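Local coordinates for ActII protein (Streptomyces coelicolor, PDB 2OPT), which probably represses transcription as a TetR-family DNA-binding regulator, and binds the antibiotic actinorhodin and its biosynthetic precursor (S)-DNPA, at residues A[56-61]-A[101-106]; A[61-66]-A[107-112]; A[84-89]-A[140-145]; A[88-91]-A[95-98]. All coordinates share one frame; numbering follows the deposited sequence. Where two conformers were deposited one is given.

Interaction 4 is the buried contact of the set; interactions 1, 2 and 3 are partly buried. Interactions 1 and 2 hold related elements: helix 50-61 and the chain that follows it lie against the loop 101-106 and the start of helix 108-123. They share V61 and are tied together by D59, whose OD1 and OD2 accept probable hydrogen bonds from G110 N and N109 N. Interactions 3 and 4 both use helix 75-92, against helix 128-150 and helix 96-100. Chemistry follows place: aliphatic methyls meet in interaction 3, a phenylalanine and a backbone-bridging water mark interaction 4, an aromatic ring meets loop side chains obliquely in interaction 1, and a side-chain water bridge spans interaction 2.

Interaction 1: A[56-61]-A[101-106]; sequences LVFDIV and IDRVPL
With CG anti to the backbone N (chi1 -178°), F58 directs its ring from helix 50-61 toward the loop, while R103, with chi1 at -70° and an extended chain from CG to NE, runs past it in the opposite direction. In the TetR fold this helix links the DNA-binding domain, here with a predicted helix-turn-helix at 28-47, to the C-terminal domain, so the contact lies where the two halves meet. The evidence is in the ring atoms: F58 CD2 lies 3.8 Å from R103 CB and 4.0 Å from R103 CD, and F58 CE2 is 3.8 Å from P105 CB. Both side chains reach the ring obliquely, whereas the carbonyl carbon V104 C stands at its edge, near the ring plane. R103 therefore gives the ring its aliphatic part and not its charge; its guanidinium, turned 72° from the ring plane, forms a salt bridge with D55 through NE and hydrogen bonds to D51 O and I99 O. The far side of the loop faces another chain, with V104 packing on F166 of the second subunit. P105 is the centre of an inverse gamma turn, in which L106 N donates to V104 O at 2.7 Å.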
loop_
_atom_site.group_PDB
_atom_site.type_symbol
_atom_site.label_atom_id
_atom_site.label_comp_id
_atom_site.label_asym_id
_atom_site.label_seq_id
_atom_site.Cartn_x
_atom_site.Cartn_y
_atom_site.Cartn_z
ATOM N N LEU A 56 12.862 15.911 4.881
ATOM C CA LEU A 56 12.700 16.790 6.042
ATOM C C LEU A 56 11.247 17.195 6.296
ATOM O O LEU A 56 10.834 17.389 7.455
ATOM C CB LEU A 56 13.585 18.032 5.878
ATOM C CG LEU A 56 15.114 17.867 5.940
ATOM C CD1 LEU A 56 15.771 19.210 5.624
ATOM C CD2 LEU A 56 15.579 17.380 7.272
ATOM N N VAL A 57 10.523 17.421 5.203
ATOM C CA VAL A 57 9.106 17.790 5.229
ATOM C C VAL A 57 8.378 16.562 5.816
ATOM O O VAL A 57 7.543 16.686 6.690
ATOM C CB VAL A 57 8.616 18.131 3.826
ATOM C CG1 VAL A 57 7.112 18.251 3.786
ATOM C CG2 VAL A 57 9.226 19.457 3.312
ATOM N N PHE A 58 8.761 15.365 5.373
ATOM C CA PHE A 58 8.152 14.174 5.928
ATOM C C PHE A 58 8.346 14.092 7.440
ATOM O O PHE A 58 7.384 13.829 8.168
ATOM C CB PHE A 58 8.687 12.917 5.210
ATOM C CG PHE A 58 8.077 11.601 5.696
ATOM C CD1 PHE A 58 6.734 11.517 6.043
ATOM C CD2 PHE A 58 8.853 10.447 5.740
ATOM C CE1 PHE A 58 6.180 10.312 6.474
ATOM C CE2 PHE A 58 8.313 9.238 6.151
ATOM C CZ PHE A 58 6.973 9.166 6.505
ATOM N N ASP A 59 9.566 14.328 7.935
ATOM C CA ASP A 59 9.761 14.197 9.373
ATOM C C ASP A 59 9.048 15.272 10.165
ATOM O O ASP A 59 8.564 15.028 11.282
ATOM C CB ASP A 59 11.231 14.207 9.739
ATOM C CG ASP A 59 11.452 13.637 11.110
ATOM O OD1 ASP A 59 11.239 12.413 11.269
ATOM O OD2 ASP A 59 11.675 14.445 12.055
ATOM N N ILE A 60 8.943 16.471 9.613
ATOM C CA ILE A 60 8.379 17.546 10.434
ATOM C C ILE A 60 6.895 17.384 10.810
ATOM O O ILE A 60 6.457 17.803 11.884
ATOM C CB ILE A 60 8.664 18.905 9.790
ATOM C CG1 ILE A 60 8.819 19.943 10.896
ATOM C CG2 ILE A 60 7.552 19.295 8.738
ATOM C CD1 ILE A 60 9.432 21.204 10.402
ATOM N N VAL A 61 6.099 16.827 9.898
ATOM C CA VAL A 61 4.663 16.639 10.125
ATOM C C VAL A 61 4.402 15.465 11.117
ATOM O O VAL A 61 3.345 15.366 11.696
ATOM C CB VAL A 61 3.951 16.330 8.772
ATOM C CG1 VAL A 61 3.994 17.526 7.908
ATOM C CG2 VAL A 61 4.655 15.143 8.011
ATOM N N ILE A 101 5.357 7.283 1.034
ATOM C CA ILE A 101 5.183 5.873 0.620
ATOM C C ILE A 101 6.497 5.089 0.377
ATOM O O ILE A 101 6.569 3.849 0.608
ATOM C CB ILE A 101 4.185 5.775 -0.595
ATOM C CG1 ILE A 101 3.554 4.369 -0.774
ATOM C CG2 ILE A 101 4.742 6.459 -1.884
ATOM C CD1 ILE A 101 4.314 3.189 -0.215
ATOM N N ASP A 102 7.523 5.795 -0.088
ATOM C CA ASP A 102 8.831 5.244 -0.411
ATOM C C ASP A 102 9.903 5.610 0.657
ATOM O O ASP A 102 11.093 5.399 0.448
ATOM C CB ASP A 102 9.240 5.833 -1.761
ATOM C CG ASP A 102 9.328 7.364 -1.724
ATOM O OD1 ASP A 102 8.457 8.012 -1.106
ATOM O OD2 ASP A 102 10.281 7.918 -2.311
ATOM N N ARG A 103 9.486 6.200 1.774
ATOM C CA ARG A 103 10.424 6.700 2.782
ATOM C C ARG A 103 10.318 5.955 4.125
ATOM O O ARG A 103 9.247 5.454 4.480
ATOM C CB ARG A 103 10.205 8.204 2.985
ATOM C CG ARG A 103 10.660 9.048 1.787
ATOM C CD ARG A 103 10.487 10.559 2.044
ATOM N NE ARG A 103 11.453 11.294 1.213
ATOM C CZ ARG A 103 11.301 11.566 -0.087
ATOM N NH1 ARG A 103 10.183 11.224 -0.730
ATOM N NH2 ARG A 103 12.259 12.210 -0.736
ATOM N N VAL A 104 11.437 5.871 4.851
ATOM C CA VAL A 104 11.465 5.270 6.191
ATOM C C VAL A 104 11.469 6.433 7.192
ATOM O O VAL A 104 12.310 7.304 7.102
ATOM C CB VAL A 104 12.718 4.324 6.385
ATOM C CG1 VAL A 104 12.913 3.932 7.850
ATOM C CG2 VAL A 104 12.622 3.064 5.474
ATOM N N PRO A 105 10.477 6.483 8.095
ATOM C CA PRO A 105 10.402 7.615 9.003
ATOM C C PRO A 105 11.446 7.472 10.111
ATOM O O PRO A 105 11.116 7.141 11.243
ATOM C CB PRO A 105 8.955 7.569 9.536
ATOM C CG PRO A 105 8.468 6.163 9.322
ATOM C CD PRO A 105 9.382 5.496 8.299
ATOM N N LEU A 106 12.704 7.714 9.763
ATOM C CA LEU A 106 13.791 7.694 10.730
ATOM C C LEU A 106 14.557 9.033 10.811
ATOM O O LEU A 106 15.777 9.048 11.003
ATOM C CB LEU A 106 14.747 6.542 10.435
ATOM C CG LEU A 106 14.662 5.251 11.259
ATOM C CD1 LEU A 106 13.447 5.113 12.208
ATOM C CD2 LEU A 106 14.722 4.076 10.320
#

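Interaction 2: A[61-66]-A[107-112]; sequences VLTEVE and GPNGMV
L62 and N109 meet CB to CB at 3.8 Å, and both side chains leave the backbone with similar first torsions, -70° and -71°, each placing CG opposite the carbonyl carbon. In L62 the second torsion is extended, with CD1 anti to CA, which carries CD1 across to helix 108-123 at G110, where it lies 3.6 Å from G110 CA. No side chain stands at that position, and the methyl can settle directly on the backbone. N109 and T63 take up the other part of the contact. Their side chains lie side by side and point the same way, with N109 ND2 4.0 Å from T63 CB. In the all-helical TetR fold this is the place where the chain leaving helix 50-61 is laid against the first turn of helix 108-123 in the C-terminal domain, G107 being at the N-cap position of that helix. The amide of N109 uses its two ends differently. Its ND2 is hydrogen-bonded to D59 O, consistent with the assigned amide orientation, and N109 OD1 accepts from a water whose O is 2.8 Å away. T63, with OG1 opposite its backbone N (chi1 -158°), brings its hydroxyl to the same water, OG1 standing 3.1 Å from the water O, and this one water bridges the two side chains. L62 also touches M89 of helix 75-92 and P105 of the loop 101-106.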
loop_
_atom_site.group_PDB
_atom_site.type_symbol
_atom_site.label_atom_id
_atom_site.label_comp_id
_atom_site.label_asym_id
_atom_site.label_seq_id
_atom_site.Cartn_x
_atom_site.Cartn_y
_atom_site.Cartn_z
ATOM N N VAL A 61 6.099 16.827 9.898
ATOM C CA VAL A 61 4.663 16.639 10.125
ATOM C C VAL A 61 4.402 15.465 11.117
ATOM O O VAL A 61 3.345 15.366 11.696
ATOM C CB VAL A 61 3.951 16.330 8.772
ATOM C CG1 VAL A 61 3.994 17.526 7.908
ATOM C CG2 VAL A 61 4.655 15.143 8.011
ATOM N N LEU A 62 5.362 14.548 11.258
ATOM C CA LEU A 62 5.233 13.395 12.156
ATOM C C LEU A 62 5.153 13.783 13.610
ATOM O O LEU A 62 4.755 12.978 14.441
ATOM C CB LEU A 62 6.412 12.455 11.978
ATOM C CG LEU A 62 6.422 11.716 10.637
ATOM C CD1 LEU A 62 7.609 10.692 10.561
ATOM C CD2 LEU A 62 5.111 10.954 10.496
ATOM N N THR A 63 5.530 15.028 13.911
ATOM C CA THR A 63 5.271 15.594 15.197
ATOM C C THR A 63 3.800 15.497 15.512
ATOM O O THR A 63 3.434 15.440 16.674
ATOM C CB THR A 63 5.720 17.092 15.289
ATOM O OG1 THR A 63 5.896 17.394 16.667
ATOM C CG2 THR A 63 4.672 18.061 14.736
ATOM N N GLU A 64 2.944 15.497 14.466
ATOM C CA GLU A 64 1.461 15.482 14.631
ATOM C C GLU A 64 0.870 14.160 15.081
ATOM O O GLU A 64 -0.298 14.073 15.474
ATOM C CB GLU A 64 0.800 15.873 13.298
ATOM C CG GLU A 64 1.214 17.245 12.761
ATOM C CD GLU A 64 0.401 17.712 11.533
ATOM O OE1 GLU A 64 -0.660 17.135 11.204
ATOM O OE2 GLU A 64 0.832 18.692 10.918
ATOM N N VAL A 65 1.652 13.101 14.971
ATOM C CA VAL A 65 1.163 11.773 15.266
ATOM C C VAL A 65 1.394 11.469 16.747
ATOM O O VAL A 65 2.542 11.421 17.222
ATOM C CB VAL A 65 1.910 10.694 14.459
ATOM C CG1 VAL A 65 1.413 9.298 14.892
ATOM C CG2 VAL A 65 1.734 10.941 12.975
ATOM N N GLU A 66 0.325 11.240 17.488
ATOM C CA GLU A 66 0.525 11.041 18.887
ATOM C C GLU A 66 0.358 9.527 19.194
ATOM O O GLU A 66 -0.678 8.931 18.931
ATOM C CB GLU A 66 -0.366 12.015 19.680
ATOM C CG GLU A 66 0.417 12.924 20.720
ATOM C CD GLU A 66 1.111 14.162 20.123
ATOM O OE1 GLU A 66 2.361 14.193 20.009
ATOM O OE2 GLU A 66 0.409 15.132 19.790
ATOM N N GLY A 107 13.862 10.151 10.627
ATOM C CA GLY A 107 14.386 11.387 11.150
ATOM C C GLY A 107 13.971 11.463 12.627
ATOM O O GLY A 107 13.390 10.531 13.163
ATOM N N PRO A 108 14.223 12.608 13.269
ATOM C CA PRO A 108 13.946 12.871 14.676
ATOM C C PRO A 108 12.560 12.482 15.084
ATOM O O PRO A 108 12.394 11.667 15.964
ATOM C CB PRO A 108 14.093 14.380 14.785
ATOM C CG PRO A 108 14.980 14.783 13.619
ATOM C CD PRO A 108 14.841 13.763 12.574
ATOM N N ASN A 109 11.543 13.073 14.469
ATOM C CA ASN A 109 10.178 12.789 14.893
ATOM C C ASN A 109 9.804 11.353 14.557
ATOM O O ASN A 109 9.087 10.682 15.326
ATOM C CB ASN A 109 9.200 13.757 14.261
ATOM C CG ASN A 109 9.328 15.099 14.835
ATOM O OD1 ASN A 109 9.440 15.272 16.057
ATOM N ND2 ASN A 109 9.374 16.089 13.960
ATOM N N GLY A 110 10.345 10.876 13.443
ATOM C CA GLY A 110 10.022 9.532 13.008
ATOM C C GLY A 110 10.564 8.485 13.957
ATOM O O GLY A 110 9.852 7.517 14.267
ATOM N N MET A 111 11.854 8.605 14.308
ATOM C CA MET A 111 12.466 7.623 15.173
ATOM C C MET A 111 11.807 7.597 16.567
ATOM O O MET A 111 11.561 6.549 17.080
ATOM C CB MET A 111 13.992 7.798 15.214
ATOM C CG MET A 111 14.480 9.084 15.895
ATOM S SD MET A 111 16.253 9.152 16.229
ATOM C CE MET A 111 16.569 7.458 16.805
ATOM N N VAL A 112 11.492 8.742 17.165
ATOM C CA VAL A 112 10.779 8.765 18.440
ATOM C C VAL A 112 9.418 8.070 18.264
ATOM O O VAL A 112 9.005 7.242 19.087
ATOM C CB VAL A 112 10.588 10.246 18.948
ATOM C CG1 VAL A 112 9.673 10.314 20.170
ATOM C CG2 VAL A 112 11.959 10.882 19.233
HETATM O O HOH W 1 8.769 17.299 17.792
#

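Interaction 3: A[84-89]-A[140-145]; sequences RSLRRM and TFVTAE
L86 and V142 cross obliquely where helix 75-92 passes close to helix 128-150, and V142 CG1 is the methyl that L86 meets along its length. At the base of the leucine, L86 CB lies 3.9 Å from V142 CG1. One bond further out, L86 CG comes to 3.7 Å of V142 CG1. The tip divides there. L86 CD2 closes to 3.5 Å on V142 CG1 and also reaches V142 CB at 3.8 Å, while the other branch, CD1, is directed at V65 in the loop after helix 50-61. A chi1 of -170° sets CG beside the carbonyl carbon, and chi2 of 57° chooses which methyl goes to which neighbour. V142 in turn has CG1 opposite its own backbone N (chi1 170°), which extends that methyl toward helix 75-92. The same CG1 lies 3.9 Å from R87 N and near R87 CB, so it touches the backbone of the other helix as well as its side chains. This fits the close approach of the two segments, whose nearest CA atoms, R87 and V142, are 6.2 Å apart. The side-chain contact is apolar; the charged end of R87 lies away from it, its NH2 forming a salt bridge with D198. These helices belong to the C-terminal, regulatory domain of the TetR fold. Helix 197-219 packs beside them, F201 touching both R87 and V142, and on the other helix E145 OE2 is hydrogen-bonded to Y133 OH of the second subunit, placing helix 128-150 next to the dimer partner.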
loop_
_atom_site.group_PDB
_atom_site.type_symbol
_atom_site.label_atom_id
_atom_site.label_comp_id
_atom_site.label_asym_id
_atom_site.label_seq_id
_atom_site.Cartn_x
_atom_site.Cartn_y
_atom_site.Cartn_z
ATOM N N ARG A 84 -5.333 6.205 13.924
ATOM C CA ARG A 84 -6.223 7.299 13.555
ATOM C C ARG A 84 -5.471 8.625 13.520
ATOM O O ARG A 84 -5.761 9.496 12.701
ATOM C CB ARG A 84 -7.398 7.384 14.531
ATOM C CG ARG A 84 -8.457 6.310 14.325
ATOM C CD ARG A 84 -9.666 6.544 15.220
ATOM N NE ARG A 84 -10.416 5.316 15.466
ATOM C CZ ARG A 84 -10.679 4.831 16.676
ATOM N NH1 ARG A 84 -11.370 3.707 16.807
ATOM N NH2 ARG A 84 -10.252 5.470 17.756
ATOM N N SER A 85 -4.498 8.766 14.414
ATOM C CA SER A 85 -3.625 9.961 14.444
ATOM C C SER A 85 -2.749 10.120 13.198
ATOM O O SER A 85 -2.590 11.211 12.638
ATOM C CB SER A 85 -2.726 9.916 15.700
ATOM O OG SER A 85 -2.156 11.197 15.998
ATOM N N LEU A 86 -2.172 9.022 12.748
ATOM C CA LEU A 86 -1.452 9.020 11.525
ATOM C C LEU A 86 -2.333 9.359 10.337
ATOM O O LEU A 86 -1.939 10.134 9.459
ATOM C CB LEU A 86 -0.894 7.603 11.302
ATOM C CG LEU A 86 0.101 7.497 10.159
ATOM C CD1 LEU A 86 1.344 8.428 10.252
ATOM C CD2 LEU A 86 0.557 6.047 10.067
ATOM N N ARG A 87 -3.547 8.817 10.316
ATOM C CA ARG A 87 -4.472 9.081 9.237
ATOM C C ARG A 87 -4.830 10.542 9.197
ATOM O O ARG A 87 -4.924 11.141 8.140
ATOM C CB ARG A 87 -5.744 8.209 9.403
ATOM C CG ARG A 87 -6.827 8.494 8.358
ATOM C CD ARG A 87 -8.206 7.853 8.710
ATOM N NE ARG A 87 -9.168 7.897 7.585
ATOM C CZ ARG A 87 -10.473 7.974 7.749
ATOM N NH1 ARG A 87 -11.000 8.020 8.966
ATOM N NH2 ARG A 87 -11.251 8.023 6.698
ATOM N N ARG A 88 -5.043 11.119 10.376
ATOM C CA ARG A 88 -5.402 12.529 10.546
ATOM C C ARG A 88 -4.347 13.405 9.876
ATOM O O ARG A 88 -4.652 14.346 9.146
ATOM C CB ARG A 88 -5.458 12.794 12.049
ATOM C CG ARG A 88 -5.992 14.152 12.527
ATOM C CD ARG A 88 -6.238 14.052 14.012
ATOM N NE ARG A 88 -7.302 13.102 14.274
ATOM C CZ ARG A 88 -7.254 12.128 15.175
ATOM N NH1 ARG A 88 -8.300 11.310 15.293
ATOM N NH2 ARG A 88 -6.210 12.022 15.993
ATOM N N MET A 89 -3.081 13.055 10.128
ATOM C CA MET A 89 -1.927 13.829 9.659
ATOM C C MET A 89 -1.899 13.866 8.142
ATOM O O MET A 89 -1.796 14.903 7.562
ATOM C CB MET A 89 -0.625 13.210 10.205
ATOM C CG MET A 89 0.651 13.881 9.688
ATOM S SD MET A 89 2.078 12.790 9.808
ATOM C CE MET A 89 1.798 11.598 8.496
ATOM N N THR A 140 1.846 0.759 6.789
ATOM C CA THR A 140 1.577 0.489 5.390
ATOM C C THR A 140 0.100 0.602 5.037
ATOM O O THR A 140 -0.254 1.206 4.045
ATOM C CB THR A 140 2.189 -0.893 5.028
ATOM O OG1 THR A 140 3.610 -0.735 5.043
ATOM C CG2 THR A 140 1.777 -1.368 3.643
ATOM N N PHE A 141 -0.760 0.102 5.906
ATOM C CA PHE A 141 -2.162 0.088 5.646
ATOM C C PHE A 141 -2.709 1.509 5.762
ATOM O O PHE A 141 -3.482 1.957 4.926
ATOM C CB PHE A 141 -2.808 -0.806 6.717
ATOM C CG PHE A 141 -4.264 -0.505 6.954
ATOM C CD1 PHE A 141 -5.234 -0.922 6.034
ATOM C CD2 PHE A 141 -4.669 0.221 8.079
ATOM C CE1 PHE A 141 -6.613 -0.584 6.233
ATOM C CE2 PHE A 141 -6.012 0.525 8.280
ATOM C CZ PHE A 141 -6.977 0.140 7.333
ATOM N N VAL A 142 -2.331 2.211 6.833
ATOM C CA VAL A 142 -2.783 3.588 7.030
ATOM C C VAL A 142 -2.342 4.487 5.842
ATOM O O VAL A 142 -3.136 5.290 5.313
ATOM C CB VAL A 142 -2.242 4.182 8.327
ATOM C CG1 VAL A 142 -2.517 5.647 8.368
ATOM C CG2 VAL A 142 -2.832 3.478 9.540
ATOM N N THR A 143 -1.094 4.333 5.418
ATOM C CA THR A 143 -0.552 5.136 4.345
ATOM C C THR A 143 -1.251 4.857 3.007
ATOM O O THR A 143 -1.585 5.812 2.292
ATOM C CB THR A 143 0.988 4.936 4.232
ATOM O OG1 THR A 143 1.563 5.208 5.517
ATOM C CG2 THR A 143 1.607 5.909 3.161
ATOM N N ALA A 144 -1.473 3.574 2.671
ATOM C CA ALA A 144 -2.232 3.189 1.458
ATOM C C ALA A 144 -3.637 3.751 1.453
ATOM O O ALA A 144 -4.099 4.297 0.448
ATOM C CB ALA A 144 -2.294 1.645 1.307
ATOM N N GLU A 145 -4.356 3.569 2.554
ATOM C CA GLU A 145 -5.705 4.147 2.654
ATOM C C GLU A 145 -5.685 5.653 2.391
ATOM O O GLU A 145 -6.491 6.163 1.639
ATOM C CB GLU A 145 -6.329 3.872 4.014
ATOM C CG GLU A 145 -6.818 2.436 4.227
ATOM C CD GLU A 145 -7.945 2.028 3.264
ATOM O OE1 GLU A 145 -8.836 2.867 2.993
ATOM O OE2 GLU A 145 -7.936 0.877 2.773
#

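Interaction 4: A[88-91]-A[95-98]; sequences RMFL and DLAR
A97 N donates to a water 3.0 Å from it, and that water in turn donates to F90 O, 3.1 Å from the water O. The backbone near the end of helix 75-92 is thereby bridged to the first turn of helix 96-100, two consecutive helices of the C-terminal domain of this TetR-type protein, joined by a short turn. D95, at the N-cap position, makes no capping bond with its side chain. Beside the water the contact is apolar. F90 CD1 lies 3.7 Å from A97 N, and F90 CE1 is 3.7 Å from A97 CA, so that CD1 and CE1, on one side of the ring, reach the backbone of the first helical turn obliquely. L96, with chi1 at -179° and chi2 at 63°, projects CD2 back across the turn to F90 CD1 at 4.0 Å. In one of the two conformers deposited for M89 the chain is bent at chi3 (73°), bringing CE over the face of the F90 ring and 3.8 Å from L96 CD2; resting on that conformer alone, this contact is doubtful. Helix 128-150 lies against F90 through T143 and A146, while V61 of helix 50-61 touches both M89 and L96, so these side chains lie between helix 128-150 and helix 50-61.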
loop_
_atom_site.group_PDB
_atom_site.type_symbol
_atom_site.label_atom_id
_atom_site.label_comp_id
_atom_site.label_asym_id
_atom_site.label_seq_id
_atom_site.Cartn_x
_atom_site.Cartn_y
_atom_site.Cartn_z
ATOM N N ARG A 88 -5.043 11.119 10.376
ATOM C CA ARG A 88 -5.402 12.529 10.546
ATOM C C ARG A 88 -4.347 13.405 9.876
ATOM O O ARG A 88 -4.652 14.346 9.146
ATOM C CB ARG A 88 -5.458 12.794 12.049
ATOM C CG ARG A 88 -5.992 14.152 12.527
ATOM C CD ARG A 88 -6.238 14.052 14.012
ATOM N NE ARG A 88 -7.302 13.102 14.274
ATOM C CZ ARG A 88 -7.254 12.128 15.175
ATOM N NH1 ARG A 88 -8.300 11.310 15.293
ATOM N NH2 ARG A 88 -6.210 12.022 15.993
ATOM N N MET A 89 -3.081 13.055 10.128
ATOM C CA MET A 89 -1.927 13.829 9.659
ATOM C C MET A 89 -1.899 13.866 8.142
ATOM O O MET A 89 -1.796 14.903 7.562
ATOM C CB MET A 89 -0.625 13.210 10.205
ATOM C CG MET A 89 0.651 13.881 9.688
ATOM S SD MET A 89 2.078 12.790 9.808
ATOM C CE MET A 89 1.798 11.598 8.496
ATOM N N PHE A 90 -1.977 12.691 7.506
ATOM C CA PHE A 90 -2.094 12.575 6.034
ATOM C C PHE A 90 -3.260 13.395 5.463
ATOM O O PHE A 90 -3.094 14.109 4.487
ATOM C CB PHE A 90 -2.267 11.122 5.652
ATOM C CG PHE A 90 -0.970 10.321 5.741
ATOM C CD1 PHE A 90 0.185 10.789 5.139
ATOM C CD2 PHE A 90 -0.917 9.122 6.438
ATOM C CE1 PHE A 90 1.397 10.035 5.216
ATOM C CE2 PHE A 90 0.278 8.388 6.521
ATOM C CZ PHE A 90 1.412 8.857 5.919
ATOM N N LEU A 91 -4.409 13.331 6.110
ATOM C CA LEU A 91 -5.608 14.067 5.667
ATOM C C LEU A 91 -5.430 15.571 5.774
ATOM O O LEU A 91 -6.090 16.345 5.049
ATOM C CB LEU A 91 -6.878 13.607 6.411
ATOM C CG LEU A 91 -7.331 12.162 6.104
ATOM C CD1 LEU A 91 -8.659 11.824 6.735
ATOM C CD2 LEU A 91 -7.391 11.891 4.631
ATOM N N ASP A 95 -0.750 15.525 -0.455
ATOM C CA ASP A 95 0.313 14.929 -1.255
ATOM C C ASP A 95 1.352 14.247 -0.370
ATOM O O ASP A 95 2.402 13.817 -0.848
ATOM C CB ASP A 95 0.983 15.988 -2.133
ATOM C CG ASP A 95 0.394 16.045 -3.528
ATOM O OD1 ASP A 95 -0.416 15.157 -3.869
ATOM O OD2 ASP A 95 0.741 16.977 -4.283
ATOM N N LEU A 96 1.053 14.153 0.921
ATOM C CA LEU A 96 2.051 13.770 1.913
ATOM C C LEU A 96 2.294 12.265 1.899
ATOM O O LEU A 96 3.423 11.808 2.074
ATOM C CB LEU A 96 1.619 14.221 3.310
ATOM C CG LEU A 96 2.589 13.913 4.452
ATOM C CD1 LEU A 96 3.910 14.639 4.247
ATOM C CD2 LEU A 96 1.974 14.279 5.794
ATOM N N ALA A 97 1.228 11.501 1.691
ATOM C CA ALA A 97 1.339 10.055 1.536
ATOM C C ALA A 97 2.179 9.695 0.315
ATOM O O ALA A 97 2.797 8.631 0.266
ATOM C CB ALA A 97 -0.041 9.424 1.438
ATOM N N ARG A 98 2.196 10.588 -0.670
ATOM C CA ARG A 98 3.006 10.391 -1.874
ATOM C C ARG A 98 4.468 10.470 -1.489
ATOM O O ARG A 98 5.294 9.745 -1.991
ATOM C CB ARG A 98 2.701 11.463 -2.923
ATOM C CG ARG A 98 1.716 11.096 -3.998
ATOM C CD ARG A 98 1.566 12.257 -5.012
ATOM N NE ARG A 98 2.729 12.354 -5.915
ATOM C CZ ARG A 98 2.911 13.278 -6.860
ATOM N NH1 ARG A 98 2.014 14.232 -7.079
ATOM N NH2 ARG A 98 4.002 13.247 -7.609
HETATM O O HOH W 2 -1.412 12.883 2.150
#